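Local atomic coordinates of periplasmic beta-glucosidase (Pseudomonas aeruginosa, PDB entry 6R5T), a protein that probably hydrolyses terminal, non-reducing beta-D-glucosyl residues from beta-glucosides, releasing beta-D-glucose, as a periplasmic enzyme of glycoside hydrolase family 3. Residues 562-566 against 607-611; 115-120 against 332-336; 392-396 against 540-546. The protein carries 1 engineered substitution. All coordinates share one frame; numbering follows the deposited sequence. Where two conformers were deposited one is given.

Contact 1. Residues 562-566 against 607-611; sequences KLTMS and LYPFG
Lys562 lies along the carbonyl of Gly611, and its chain shows how a lysine can lay its methylenes along one backbone oxygen and carry its ammonium on to two others. From the start it stays near Gly611 O: CB is 3.6 Å from that oxygen, CG slightly closer, and CD reaches 3.1 Å before CE draws back. The chain runs extended to CE and then bends at its last torsion (chi4 -78°); NZ passes 3.5 Å from Gly611 O, while its hydrogen bonds go to Gly613 O and Leu720 O. Gly611 O itself is taken by Gln656 NE2. One residue on, the backbones join through the hydrogen bond from Gly611 N to Leu563 O, 2.8 Å long. That carbonyl oxygen also lies over one face of the Phe610 ring, displaced toward the rim, while Thr564 O meets the same ring in plane at its edge, 3.3 Å from CE1. Tyr578 stacks on this ring as well. Leu563 points at the other segment, where its CD1 packs 3.5 Å from Tyr608 CB. At the far end a water donates to Ser566 OG and accepts from Phe610 N, bridging a pair that does not bond directly; Ser566 OG also bonds Glu144 OE2. Leu607 and Tyr608 both face Phe567 in a classic beta bulge. The contact sits where the C-terminal family 3 domain meets its neighbours: Lys562 and Phe610 lean on strand 651-660 of the fibronectin-like domain, Thr564 on helix 91-95 of the N-terminal domain, and Leu563 and Tyr608 on strand 364-368.

Contact 2. Residues 115-120 against 332-336; sequences SADGLD and RRLGK
Arg333 and Asp120 meet with their flat groups almost perpendicular, guanidinium and carboxylate planes 88° apart, in a salt bridge from NH1 to OD1 of 3.0 Å. The arginine comes to the anti side of OD1, somewhat out of the carboxylate plane, and the oxygen is likewise tilted from the guanidinium plane; the bond is single and bent, 141° at the hydrogen. Arg333 points toward the other segment and runs extended from CG to NE, which carries CD past Ser115 CB and to 3.2 Å from Leu119 O, an oxygen buried without a polar partner that has this methylene against it. Further bonds fix the two ends of the bridge: Arg333 NE reaches Ser170 O and NH1 Leu324 O, while Asp120 OD2 accepts from His76 N. Gly118, in a Schellman motif that ends the helix, brings its CA within 3.3 Å of Arg333 O in a CA-H...O contact, and Leu334 CD2 packs against that same CA. A water donates to both Ala116 O and Arg333 O, linking two acceptors. The contact joins the C-terminal end of helix 100-116, on the way to barrel strand 121-122, to the loop between helices 307-323 and 352-362, with Leu119 and Leu334 both touching Ile58 of helix 55-65.

Contact 3. Residues 392-396 against 540-546; sequences RDVIG and FSGTEGG
The Phe540 ring lies obliquely against the end of helix 391-394, with Asp393 O and Gly396 CA as its neighbours. Its CD1 approaches Asp393 O to 3.1 Å, an oxygen already engaged by Gly396 N within the turn. On the same residue, CB packs against Gly396 CA at 3.5 Å. Phe540 points toward the helix end, and its first torsion (chi1 -61°) sets CG beside the backbone N, which brings the ring against Asp393 O and Gly396 CA. The second flat group, the Arg392 guanidinium, turns back on its own segment: Gly396 O lies in plane at its edge, but the bond from NH2 is long and weak at 3.4 Å. Between the segments one hydrogen bond is made, from Gly542 N to Val394 O at 2.8 Å. The donor sits above the carbonyl plane, 38° out of it; Ser541 N is also near this oxygen, at a poor angle. Val394 reaches across with CG2, which, set anti to the backbone N, rests 3.5 Å from Gly542 O and also touches Gly545 CA. Two glycines make room for this packing, Gly545 beside that methyl and Gly396 beside Phe540 CB. Gly542 owes its glycine to its backbone angles instead, and Gly542 CA lies 4.0 Å from Ile395 CA. Gly542 to Gly545 form a type I beta turn, closed by Gly545 N to Gly542 O. Beyond it, Ile395 CG2 brushes Thr543, whose OG1 bonds Ile87 N. Within the C-terminal family 3 domain, the contact joins two connections leaving the mixed sheet: short helix 391-394, which follows strand 380-384, and the loop from strand 534-537 into helix 545-553, while Thr543 and Glu544 lean on helix 352-362.

Overall arrangement
From the N terminus, the chain first builds the TIM-barrel-like domain, and contact 2 closes a loop of 211 residues by bringing the linker after helix 307-323 back to the end of helix 100-116. Contact 3 follows within the C-terminal domain, joining two connections that leave strands of its mixed sheet. Contact 1 comes last, closing a 40-residue excursion without helix or strand, between the fibronectin-like domain and the N-terminal barrel domain. The three loops lie in series; none nests within or crosses another. Contacts 1 and 3 belong to the same C-terminal domain, with centres about 21 Å apart, whereas contacts 1 and 2 sit on opposite sides of the chain's centre, their centres about 40 Å apart.

Contact 1. Residues 562-566 against 607-611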
ATOM      1  N   LYS A 562       8.041  18.864 -16.644  1.00 13.07           N
ATOM      2  CA  LYS A 562       8.178  18.659 -15.197  1.00 12.69           C
ATOM      3  C   LYS A 562       7.348  17.470 -14.781  1.00 11.84           C
ATOM      4  O   LYS A 562       6.234  17.288 -15.274  1.00 12.72           O
ATOM      5  CB  LYS A 562       7.790  19.947 -14.449  1.00 14.38           C
ATOM      6  CG  LYS A 562       8.927  21.002 -14.520  1.00 16.53           C
ATOM      7  CD  LYS A 562       8.640  22.210 -13.755  1.00 20.60           C
ATOM      8  CE  LYS A 562       9.784  23.207 -13.755  1.00 22.12           C
ATOM      9  NZ  LYS A 562      10.868  22.794 -12.812  1.00 26.74           N
ATOM     10  N   LEU A 563       7.857  16.714 -13.817  1.00 12.25           N
ATOM     11  CA  LEU A 563       7.191  15.486 -13.340  1.00 12.15           C
ATOM     12  C   LEU A 563       5.813  15.796 -12.803  1.00 11.34           C
ATOM     13  O   LEU A 563       5.671  16.770 -12.044  1.00 12.17           O
ATOM     14  CB  LEU A 563       8.017  14.774 -12.285  1.00 11.87           C
ATOM     15  CG  LEU A 563       9.414  14.382 -12.735  1.00 12.60           C
ATOM     16  CD1 LEU A 563      10.116  13.710 -11.582  1.00 12.96           C
ATOM     17  CD2 LEU A 563       9.394  13.479 -13.980  1.00 12.15           C
ATOM     18  N   THR A 564       4.849  14.912 -13.073  1.00 11.46           N
ATOM     19  CA  THR A 564       3.525  14.998 -12.394  1.00 11.76           C
ATOM     20  C   THR A 564       3.303  13.796 -11.475  1.00 11.22           C
ATOM     21  O   THR A 564       2.175  13.583 -11.014  1.00 11.97           O
ATOM     22  CB  THR A 564       2.385  15.086 -13.409  1.00 11.59           C
ATOM     23  OG1 THR A 564       2.281  13.866 -14.159  1.00 12.93           O
ATOM     24  CG2 THR A 564       2.574  16.290 -14.326  1.00 12.70           C
ATOM     25  N   MET A 565       4.331  12.982 -11.307  1.00 11.83           N
ATOM     26  CA  MET A 565       4.291  11.857 -10.337  1.00 11.81           C
ATOM     27  C   MET A 565       5.680  11.787  -9.724  1.00 13.78           C
ATOM     28  O   MET A 565       6.697  11.945 -10.437  1.00 13.44           O
ATOM     29  CB  MET A 565       3.914  10.584 -11.075  1.00 13.57           C
ATOM     30  CG  MET A 565       3.548   9.431 -10.173  1.00 14.72           C
ATOM     31  SD  MET A 565       2.733   8.137 -11.156  1.00 14.82           S
ATOM     32  CE  MET A 565       2.570   6.899  -9.877  1.00 16.77           C
ATOM     33  N   SER A 566       5.719  11.597  -8.429  1.00 11.68           N
ATOM     34  CA  SER A 566       6.962  11.519  -7.616  1.00 13.46           C
ATOM     35  C   SER A 566       7.733  10.263  -8.033  1.00 13.06           C
ATOM     36  O   SER A 566       7.103   9.224  -8.274  1.00 14.06           O
ATOM     37  CB  SER A 566       6.547  11.462  -6.177  1.00 14.70           C
ATOM     38  OG  SER A 566       5.969  12.696  -5.789  1.00 17.36           O
ATOM     39  N   LEU A 607      13.323  10.460  -4.993  1.00 11.88           N
ATOM     40  CA  LEU A 607      14.556  10.872  -5.695  1.00 12.65           C
ATOM     41  C   LEU A 607      14.276  12.168  -6.451  1.00 12.32           C
ATOM     42  O   LEU A 607      15.077  13.096  -6.353  1.00 13.23           O
ATOM     43  CB  LEU A 607      15.019   9.788  -6.667  1.00 13.64           C
ATOM     44  CG  LEU A 607      16.319  10.151  -7.380  1.00 15.81           C
ATOM     45  CD1 LEU A 607      17.463  10.439  -6.401  1.00 19.62           C
ATOM     46  CD2 LEU A 607      16.747   9.043  -8.295  1.00 16.76           C
ATOM     47  N   TYR A 608      13.133  12.238  -7.140  1.00 12.58           N
ATOM     48  CA  TYR A 608      12.737  13.461  -7.886  1.00 11.57           C
ATOM     49  C   TYR A 608      11.315  13.763  -7.443  1.00 12.19           C
ATOM     50  O   TYR A 608      10.447  12.904  -7.586  1.00 13.62           O
ATOM     51  CB  TYR A 608      12.801  13.268  -9.393  1.00 12.66           C
ATOM     52  CG  TYR A 608      14.111  12.772  -9.942  1.00 12.90           C
ATOM     53  CD1 TYR A 608      15.247  13.561  -9.941  1.00 13.55           C
ATOM     54  CD2 TYR A 608      14.196  11.528 -10.528  1.00 12.97           C
ATOM     55  CE1 TYR A 608      16.436  13.102 -10.495  1.00 13.76           C
ATOM     56  CE2 TYR A 608      15.372  11.056 -11.079  1.00 12.78           C
ATOM     57  CZ  TYR A 608      16.505  11.852 -11.068  1.00 13.60           C
ATOM     58  OH  TYR A 608      17.676  11.397 -11.640  1.00 15.64           O
ATOM     59  N   PRO A 609      11.057  14.954  -6.914  1.00 11.93           N
ATOM     60  CA  PRO A 609       9.710  15.260  -6.405  1.00 12.33           C
ATOM     61  C   PRO A 609       8.758  15.707  -7.520  1.00 11.73           C
ATOM     62  O   PRO A 609       9.121  16.024  -8.610  1.00 11.88           O
ATOM     63  CB  PRO A 609       9.968  16.426  -5.477  1.00 13.14           C
ATOM     64  CG  PRO A 609      11.115  17.123  -6.152  1.00 12.44           C
ATOM     65  CD  PRO A 609      12.011  16.040  -6.713  1.00 12.56           C
ATOM     66  N   PHE A 610       7.487  15.685  -7.181  1.00 11.30           N
ATOM     67  CA  PHE A 610       6.426  16.259  -8.022  1.00 10.43           C
ATOM     68  C   PHE A 610       6.801  17.670  -8.445  1.00 11.40           C
ATOM     69  O   PHE A 610       7.273  18.474  -7.612  1.00 12.68           O
ATOM     70  CB  PHE A 610       5.141  16.300  -7.219  1.00 11.62           C
ATOM     71  CG  PHE A 610       3.975  16.830  -7.993  1.00 10.71           C
ATOM     72  CD1 PHE A 610       3.210  16.013  -8.831  1.00 11.85           C
ATOM     73  CD2 PHE A 610       3.601  18.162  -7.863  1.00 11.49           C
ATOM     74  CE1 PHE A 610       2.093  16.530  -9.478  1.00 11.96           C
ATOM     75  CE2 PHE A 610       2.484  18.664  -8.508  1.00 12.45           C
ATOM     76  CZ  PHE A 610       1.749  17.863  -9.327  1.00 12.52           C
ATOM     77  N   GLY A 611       6.668  17.952  -9.722  1.00 11.30           N
ATOM     78  CA  GLY A 611       6.954  19.278 -10.288  1.00 11.29           C
ATOM     79  C   GLY A 611       8.422  19.483 -10.625  1.00 12.53           C
ATOM     80  O   GLY A 611       8.747  20.600 -11.090  1.00 14.21           O
TER
HETATM   81  O   HOH W   1       7.190  14.463  -4.348  1.00 19.11           O

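Contact 2. Residues 115-120 against 332-336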
ATOM      1  N   SER A 115     -12.423  10.483 -36.054  1.00 15.13           N
ATOM      2  CA  SER A 115     -13.705  10.825 -36.742  1.00 17.41           C
ATOM      3  C   SER A 115     -13.452  10.785 -38.260  1.00 18.46           C
ATOM      4  O   SER A 115     -14.363  10.324 -39.007  1.00 19.07           O
ATOM      5  CB  SER A 115     -14.246  12.143 -36.252  1.00 18.53           C
ATOM      6  OG  SER A 115     -13.357  13.239 -36.560  1.00 18.95           O
ATOM      7  N   ALA A 116     -12.243  11.116 -38.714  1.00 17.90           N
ATOM      8  CA  ALA A 116     -11.894  11.042 -40.162  1.00 18.36           C
ATOM      9  C   ALA A 116     -11.958   9.604 -40.643  1.00 19.42           C
ATOM     10  O   ALA A 116     -12.187   9.376 -41.858  1.00 19.73           O
ATOM     11  CB  ALA A 116     -10.514  11.626 -40.444  1.00 18.05           C
ATOM     12  N   ASP A 117     -11.791   8.628 -39.750  1.00 16.98           N
ATOM     13  CA  ASP A 117     -11.880   7.194 -40.074  1.00 17.71           C
ATOM     14  C   ASP A 117     -13.277   6.640 -39.760  1.00 18.16           C
ATOM     15  O   ASP A 117     -13.450   5.439 -39.988  1.00 18.59           O
ATOM     16  CB  ASP A 117     -10.800   6.389 -39.352  1.00 18.20           C
ATOM     17  CG  ASP A 117      -9.395   6.658 -39.886  1.00 20.17           C
ATOM     18  OD1 ASP A 117      -9.268   7.141 -41.068  1.00 21.36           O
ATOM     19  OD2 ASP A 117      -8.419   6.335 -39.175  1.00 18.03           O
ATOM     20  N   GLY A 118     -14.210   7.483 -39.277  1.00 15.90           N
ATOM     21  CA  GLY A 118     -15.594   7.041 -39.046  1.00 17.17           C
ATOM     22  C   GLY A 118     -15.916   6.732 -37.602  1.00 17.14           C
ATOM     23  O   GLY A 118     -17.082   6.408 -37.293  1.00 16.59           O
ATOM     24  N   LEU A 119     -14.947   6.856 -36.693  1.00 15.51           N
ATOM     25  CA  LEU A 119     -15.279   6.647 -35.262  1.00 15.66           C
ATOM     26  C   LEU A 119     -16.088   7.784 -34.648  1.00 15.27           C
ATOM     27  O   LEU A 119     -15.851   8.960 -34.924  1.00 16.28           O
ATOM     28  CB  LEU A 119     -13.960   6.462 -34.495  1.00 15.47           C
ATOM     29  CG  LEU A 119     -13.272   5.146 -34.833  1.00 15.31           C
ATOM     30  CD1 LEU A 119     -11.785   5.226 -34.464  1.00 18.07           C
ATOM     31  CD2 LEU A 119     -13.968   3.940 -34.189  1.00 15.60           C
ATOM     32  N   ASP A 120     -16.995   7.441 -33.718  1.00 13.74           N
ATOM     33  CA  ASP A 120     -17.869   8.392 -33.027  1.00 14.54           C
ATOM     34  C   ASP A 120     -17.447   8.606 -31.572  1.00 14.87           C
ATOM     35  O   ASP A 120     -17.943   9.538 -30.964  1.00 15.98           O
ATOM     36  CB  ASP A 120     -19.299   7.868 -32.944  1.00 15.87           C
ATOM     37  CG  ASP A 120     -19.909   7.456 -34.266  1.00 17.75           C
ATOM     38  OD1 ASP A 120     -20.004   8.359 -35.146  1.00 18.62           O
ATOM     39  OD2 ASP A 120     -20.149   6.249 -34.464  1.00 18.36           O
ATOM     40  N   ARG A 332     -22.457  10.617 -41.277  1.00 19.93           N
ATOM     41  CA  ARG A 332     -21.871  11.982 -41.167  1.00 21.43           C
ATOM     42  C   ARG A 332     -20.356  11.934 -40.955  1.00 21.68           C
ATOM     43  O   ARG A 332     -19.685  12.897 -41.382  1.00 22.18           O
ATOM     44  CB  ARG A 332     -22.566  12.778 -40.080  1.00 21.37           C
ATOM     45  CG  ARG A 332     -22.378  12.233 -38.665  1.00 21.48           C
ATOM     46  CD  ARG A 332     -23.372  12.788 -37.678  1.00 21.88           C
ATOM     47  NE  ARG A 332     -23.380  14.236 -37.680  1.00 27.66           N
ATOM     48  CZ  ARG A 332     -24.298  15.029 -38.257  1.00 26.04           C
ATOM     49  NH1 ARG A 332     -25.383  14.527 -38.807  1.00 26.39           N
ATOM     50  NH2 ARG A 332     -24.157  16.327 -38.215  1.00 26.75           N
ATOM     51  N   ARG A 333     -19.805  10.846 -40.396  1.00 20.78           N
ATOM     52  CA  ARG A 333     -18.333  10.703 -40.239  1.00 19.46           C
ATOM     53  C   ARG A 333     -17.759   9.756 -41.296  1.00 19.92           C
ATOM     54  O   ARG A 333     -16.596   9.362 -41.177  1.00 20.67           O
ATOM     55  CB  ARG A 333     -18.032  10.232 -38.803  1.00 16.89           C
ATOM     56  CG  ARG A 333     -18.441  11.258 -37.767  1.00 17.05           C
ATOM     57  CD  ARG A 333     -18.046  10.802 -36.343  1.00 16.08           C
ATOM     58  NE  ARG A 333     -18.375  11.875 -35.458  1.00 16.55           N
ATOM     59  CZ  ARG A 333     -19.587  12.160 -34.974  1.00 16.71           C
ATOM     60  NH1 ARG A 333     -20.598  11.319 -35.094  1.00 16.94           N
ATOM     61  NH2 ARG A 333     -19.739  13.242 -34.266  1.00 21.02           N
ATOM     62  N   LEU A 334     -18.557   9.370 -42.316  1.00 20.62           N
ATOM     63  CA  LEU A 334     -18.165   8.297 -43.265  1.00 20.06           C
ATOM     64  C   LEU A 334     -18.097   8.798 -44.714  1.00 22.15           C
ATOM     65  O   LEU A 334     -17.962   7.956 -45.581  1.00 23.73           O
ATOM     66  CB  LEU A 334     -19.147   7.151 -43.083  1.00 22.21           C
ATOM     67  CG  LEU A 334     -19.027   6.467 -41.729  1.00 22.31           C
ATOM     68  CD1 LEU A 334     -20.155   5.490 -41.504  1.00 22.11           C
ATOM     69  CD2 LEU A 334     -17.686   5.761 -41.643  1.00 21.83           C
ATOM     70  N   GLY A 335     -18.175  10.100 -44.914  1.00 24.46           N
ATOM     71  CA  GLY A 335     -18.166  10.754 -46.244  1.00 27.90           C
ATOM     72  C   GLY A 335     -19.359  10.321 -47.085  1.00 31.45           C
ATOM     73  O   GLY A 335     -20.380   9.838 -46.502  1.00 30.54           O
ATOM     74  N   LYS A 336     -19.207  10.427 -48.412  1.00 37.47           N
ATOM     75  CA  LYS A 336     -20.249  10.076 -49.428  1.00 42.70           C
ATOM     76  C   LYS A 336     -19.984   8.695 -50.014  1.00 43.28           C
ATOM     77  O   LYS A 336     -18.828   8.284 -50.107  1.00 45.99           O
ATOM     78  CB  LYS A 336     -20.244  11.057 -50.606  1.00 49.53           C
ATOM     79  CG  LYS A 336     -20.125  12.540 -50.268  1.00 53.34           C
ATOM     80  CD  LYS A 336     -21.424  13.200 -49.872  1.00 62.74           C
ATOM     81  CE  LYS A 336     -21.492  13.619 -48.418  1.00 70.57           C
ATOM     82  NZ  LYS A 336     -22.600  14.577 -48.190  1.00 72.61           N
TER
HETATM   83  O   HOH W   2     -14.549   8.545 -42.734  1.00 27.11           O

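Contact 3. Residues 392-396 against 540-546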
ATOM      1  N   ARG A 392       8.402   0.062 -32.098  1.00 16.57           N
ATOM      2  CA  ARG A 392       7.242  -0.458 -31.344  1.00 17.31           C
ATOM      3  C   ARG A 392       7.188   0.241 -29.992  1.00 17.02           C
ATOM      4  O   ARG A 392       6.065   0.580 -29.519  1.00 17.71           O
ATOM      5  CB  ARG A 392       7.293  -1.968 -31.181  1.00 20.76           C
ATOM      6  CG  ARG A 392       6.091  -2.510 -30.424  1.00 24.61           C
ATOM      7  CD  ARG A 392       4.792  -2.379 -31.205  1.00 30.00           C
ATOM      8  NE  ARG A 392       3.612  -2.730 -30.426  1.00 34.95           N
ATOM      9  CZ  ARG A 392       2.995  -1.900 -29.579  1.00 37.08           C
ATOM     10  NH1 ARG A 392       1.918  -2.309 -28.921  1.00 42.88           N
ATOM     11  NH2 ARG A 392       3.444  -0.681 -29.365  1.00 32.50           N
ATOM     12  N   ASP A 393       8.340   0.484 -29.371  1.00 14.72           N
ATOM     13  CA  ASP A 393       8.275   1.037 -27.998  1.00 16.19           C
ATOM     14  C   ASP A 393       8.000   2.551 -27.998  1.00 15.74           C
ATOM     15  O   ASP A 393       7.296   3.040 -27.095  1.00 16.77           O
ATOM     16  CB  ASP A 393       9.538   0.684 -27.236  1.00 16.37           C
ATOM     17  CG  ASP A 393       9.597  -0.824 -27.023  1.00 17.37           C
ATOM     18  OD1 ASP A 393       8.646  -1.396 -26.488  1.00 16.94           O
ATOM     19  OD2 ASP A 393      10.511  -1.438 -27.575  1.00 18.71           O
ATOM     20  N   VAL A 394       8.490   3.281 -28.998  1.00 15.37           N
ATOM     21  CA  VAL A 394       8.401   4.760 -28.916  1.00 16.12           C
ATOM     22  C   VAL A 394       6.941   5.191 -28.962  1.00 16.79           C
ATOM     23  O   VAL A 394       6.609   6.211 -28.328  1.00 16.66           O
ATOM     24  CB  VAL A 394       9.286   5.450 -29.953  1.00 16.08           C
ATOM     25  CG1 VAL A 394       8.734   5.243 -31.367  1.00 17.58           C
ATOM     26  CG2 VAL A 394       9.478   6.932 -29.616  1.00 17.30           C
ATOM     27  N   ILE A 395       6.041   4.419 -29.590  1.00 16.61           N
ATOM     28  CA  ILE A 395       4.605   4.810 -29.641  1.00 17.61           C
ATOM     29  C   ILE A 395       3.872   4.456 -28.353  1.00 18.79           C
ATOM     30  O   ILE A 395       2.726   4.850 -28.236  1.00 18.23           O
ATOM     31  CB  ILE A 395       3.886   4.265 -30.898  1.00 16.31           C
ATOM     32  CG1 ILE A 395       3.807   2.742 -30.962  1.00 18.84           C
ATOM     33  CG2 ILE A 395       4.537   4.857 -32.110  1.00 17.21           C
ATOM     34  CD1 ILE A 395       2.949   2.243 -32.102  1.00 19.22           C
ATOM     35  N   GLY A 396       4.466   3.676 -27.452  1.00 16.15           N
ATOM     36  CA  GLY A 396       3.890   3.420 -26.135  1.00 15.91           C
ATOM     37  C   GLY A 396       2.824   2.352 -26.128  1.00 16.36           C
ATOM     38  O   GLY A 396       2.536   1.729 -27.184  1.00 18.28           O
ATOM     39  N   PHE A 540       7.109   7.483 -23.265  1.00 12.59           N
ATOM     40  CA  PHE A 540       7.054   6.948 -24.653  1.00 12.89           C
ATOM     41  C   PHE A 540       6.540   8.127 -25.464  1.00 12.56           C
ATOM     42  O   PHE A 540       5.396   8.550 -25.232  1.00 13.79           O
ATOM     43  CB  PHE A 540       6.196   5.688 -24.777  1.00 12.65           C
ATOM     44  CG  PHE A 540       6.665   4.514 -23.954  1.00 12.84           C
ATOM     45  CD1 PHE A 540       7.927   3.961 -24.152  1.00 13.10           C
ATOM     46  CD2 PHE A 540       5.890   4.028 -22.942  1.00 13.53           C
ATOM     47  CE1 PHE A 540       8.372   2.906 -23.378  1.00 14.87           C
ATOM     48  CE2 PHE A 540       6.338   2.980 -22.156  1.00 15.25           C
ATOM     49  CZ  PHE A 540       7.581   2.425 -22.376  1.00 13.84           C
ATOM     50  N   SER A 541       7.360   8.712 -26.333  1.00 12.90           N
ATOM     51  CA  SER A 541       7.087  10.071 -26.891  0.64 13.58           C
ATOM     52  C   SER A 541       6.309  10.053 -28.223  1.00 14.74           C
ATOM     53  O   SER A 541       6.029  11.137 -28.746  1.00 14.97           O
ATOM     54  CB  SER A 541       8.358  10.853 -26.990  0.64 14.67           C
ATOM     55  OG  SER A 541       8.624  11.484 -25.736  0.64 14.90           O
ATOM     56  N   GLY A 542       5.952   8.876 -28.741  1.00 13.35           N
ATOM     57  CA  GLY A 542       4.999   8.805 -29.873  1.00 13.33           C
ATOM     58  C   GLY A 542       5.649   8.729 -31.231  1.00 12.88           C
ATOM     59  O   GLY A 542       6.859   8.530 -31.378  1.00 12.72           O
ATOM     60  N   THR A 543       4.820   8.921 -32.256  1.00 12.54           N
ATOM     61  CA  THR A 543       5.217   8.751 -33.676  1.00 14.72           C
ATOM     62  C   THR A 543       6.404   9.659 -34.030  1.00 14.27           C
ATOM     63  O   THR A 543       7.246   9.206 -34.797  1.00 15.14           O
ATOM     64  CB  THR A 543       4.015   9.111 -34.543  1.00 14.78           C
ATOM     65  OG1 THR A 543       2.981   8.156 -34.298  1.00 14.76           O
ATOM     66  CG2 THR A 543       4.348   9.113 -36.018  1.00 16.45           C
ATOM     67  N   GLU A 544       6.468  10.868 -33.483  1.00 15.20           N
ATOM     68  CA  GLU A 544       7.579  11.803 -33.750  1.00 16.02           C
ATOM     69  C   GLU A 544       8.550  11.820 -32.585  1.00 15.25           C
ATOM     70  O   GLU A 544       9.389  12.735 -32.523  1.00 15.59           O
ATOM     71  CB  GLU A 544       6.985  13.172 -34.045  1.00 16.52           C
ATOM     72  CG  GLU A 544       6.441  13.262 -35.457  1.00 17.61           C
ATOM     73  CD  GLU A 544       7.515  13.230 -36.536  1.00 20.15           C
ATOM     74  OE1 GLU A 544       8.506  13.959 -36.355  1.00 19.93           O
ATOM     75  OE2 GLU A 544       7.401  12.441 -37.529  1.00 22.57           O
ATOM     76  N   GLY A 545       8.505  10.807 -31.708  1.00 15.58           N
ATOM     77  CA  GLY A 545       9.309  10.870 -30.491  1.00 15.19           C
ATOM     78  C   GLY A 545      10.781  11.114 -30.770  1.00 14.82           C
ATOM     79  O   GLY A 545      11.404  11.946 -30.131  1.00 14.65           O
ATOM     80  N   GLY A 546      11.367  10.371 -31.685  1.00 15.43           N
ATOM     81  CA  GLY A 546      12.817  10.465 -31.911  1.00 16.24           C
ATOM     82  C   GLY A 546      13.192  11.842 -32.421  1.00 15.99           C
ATOM     83  O   GLY A 546      14.271  12.320 -32.074  1.00 15.52           O
TER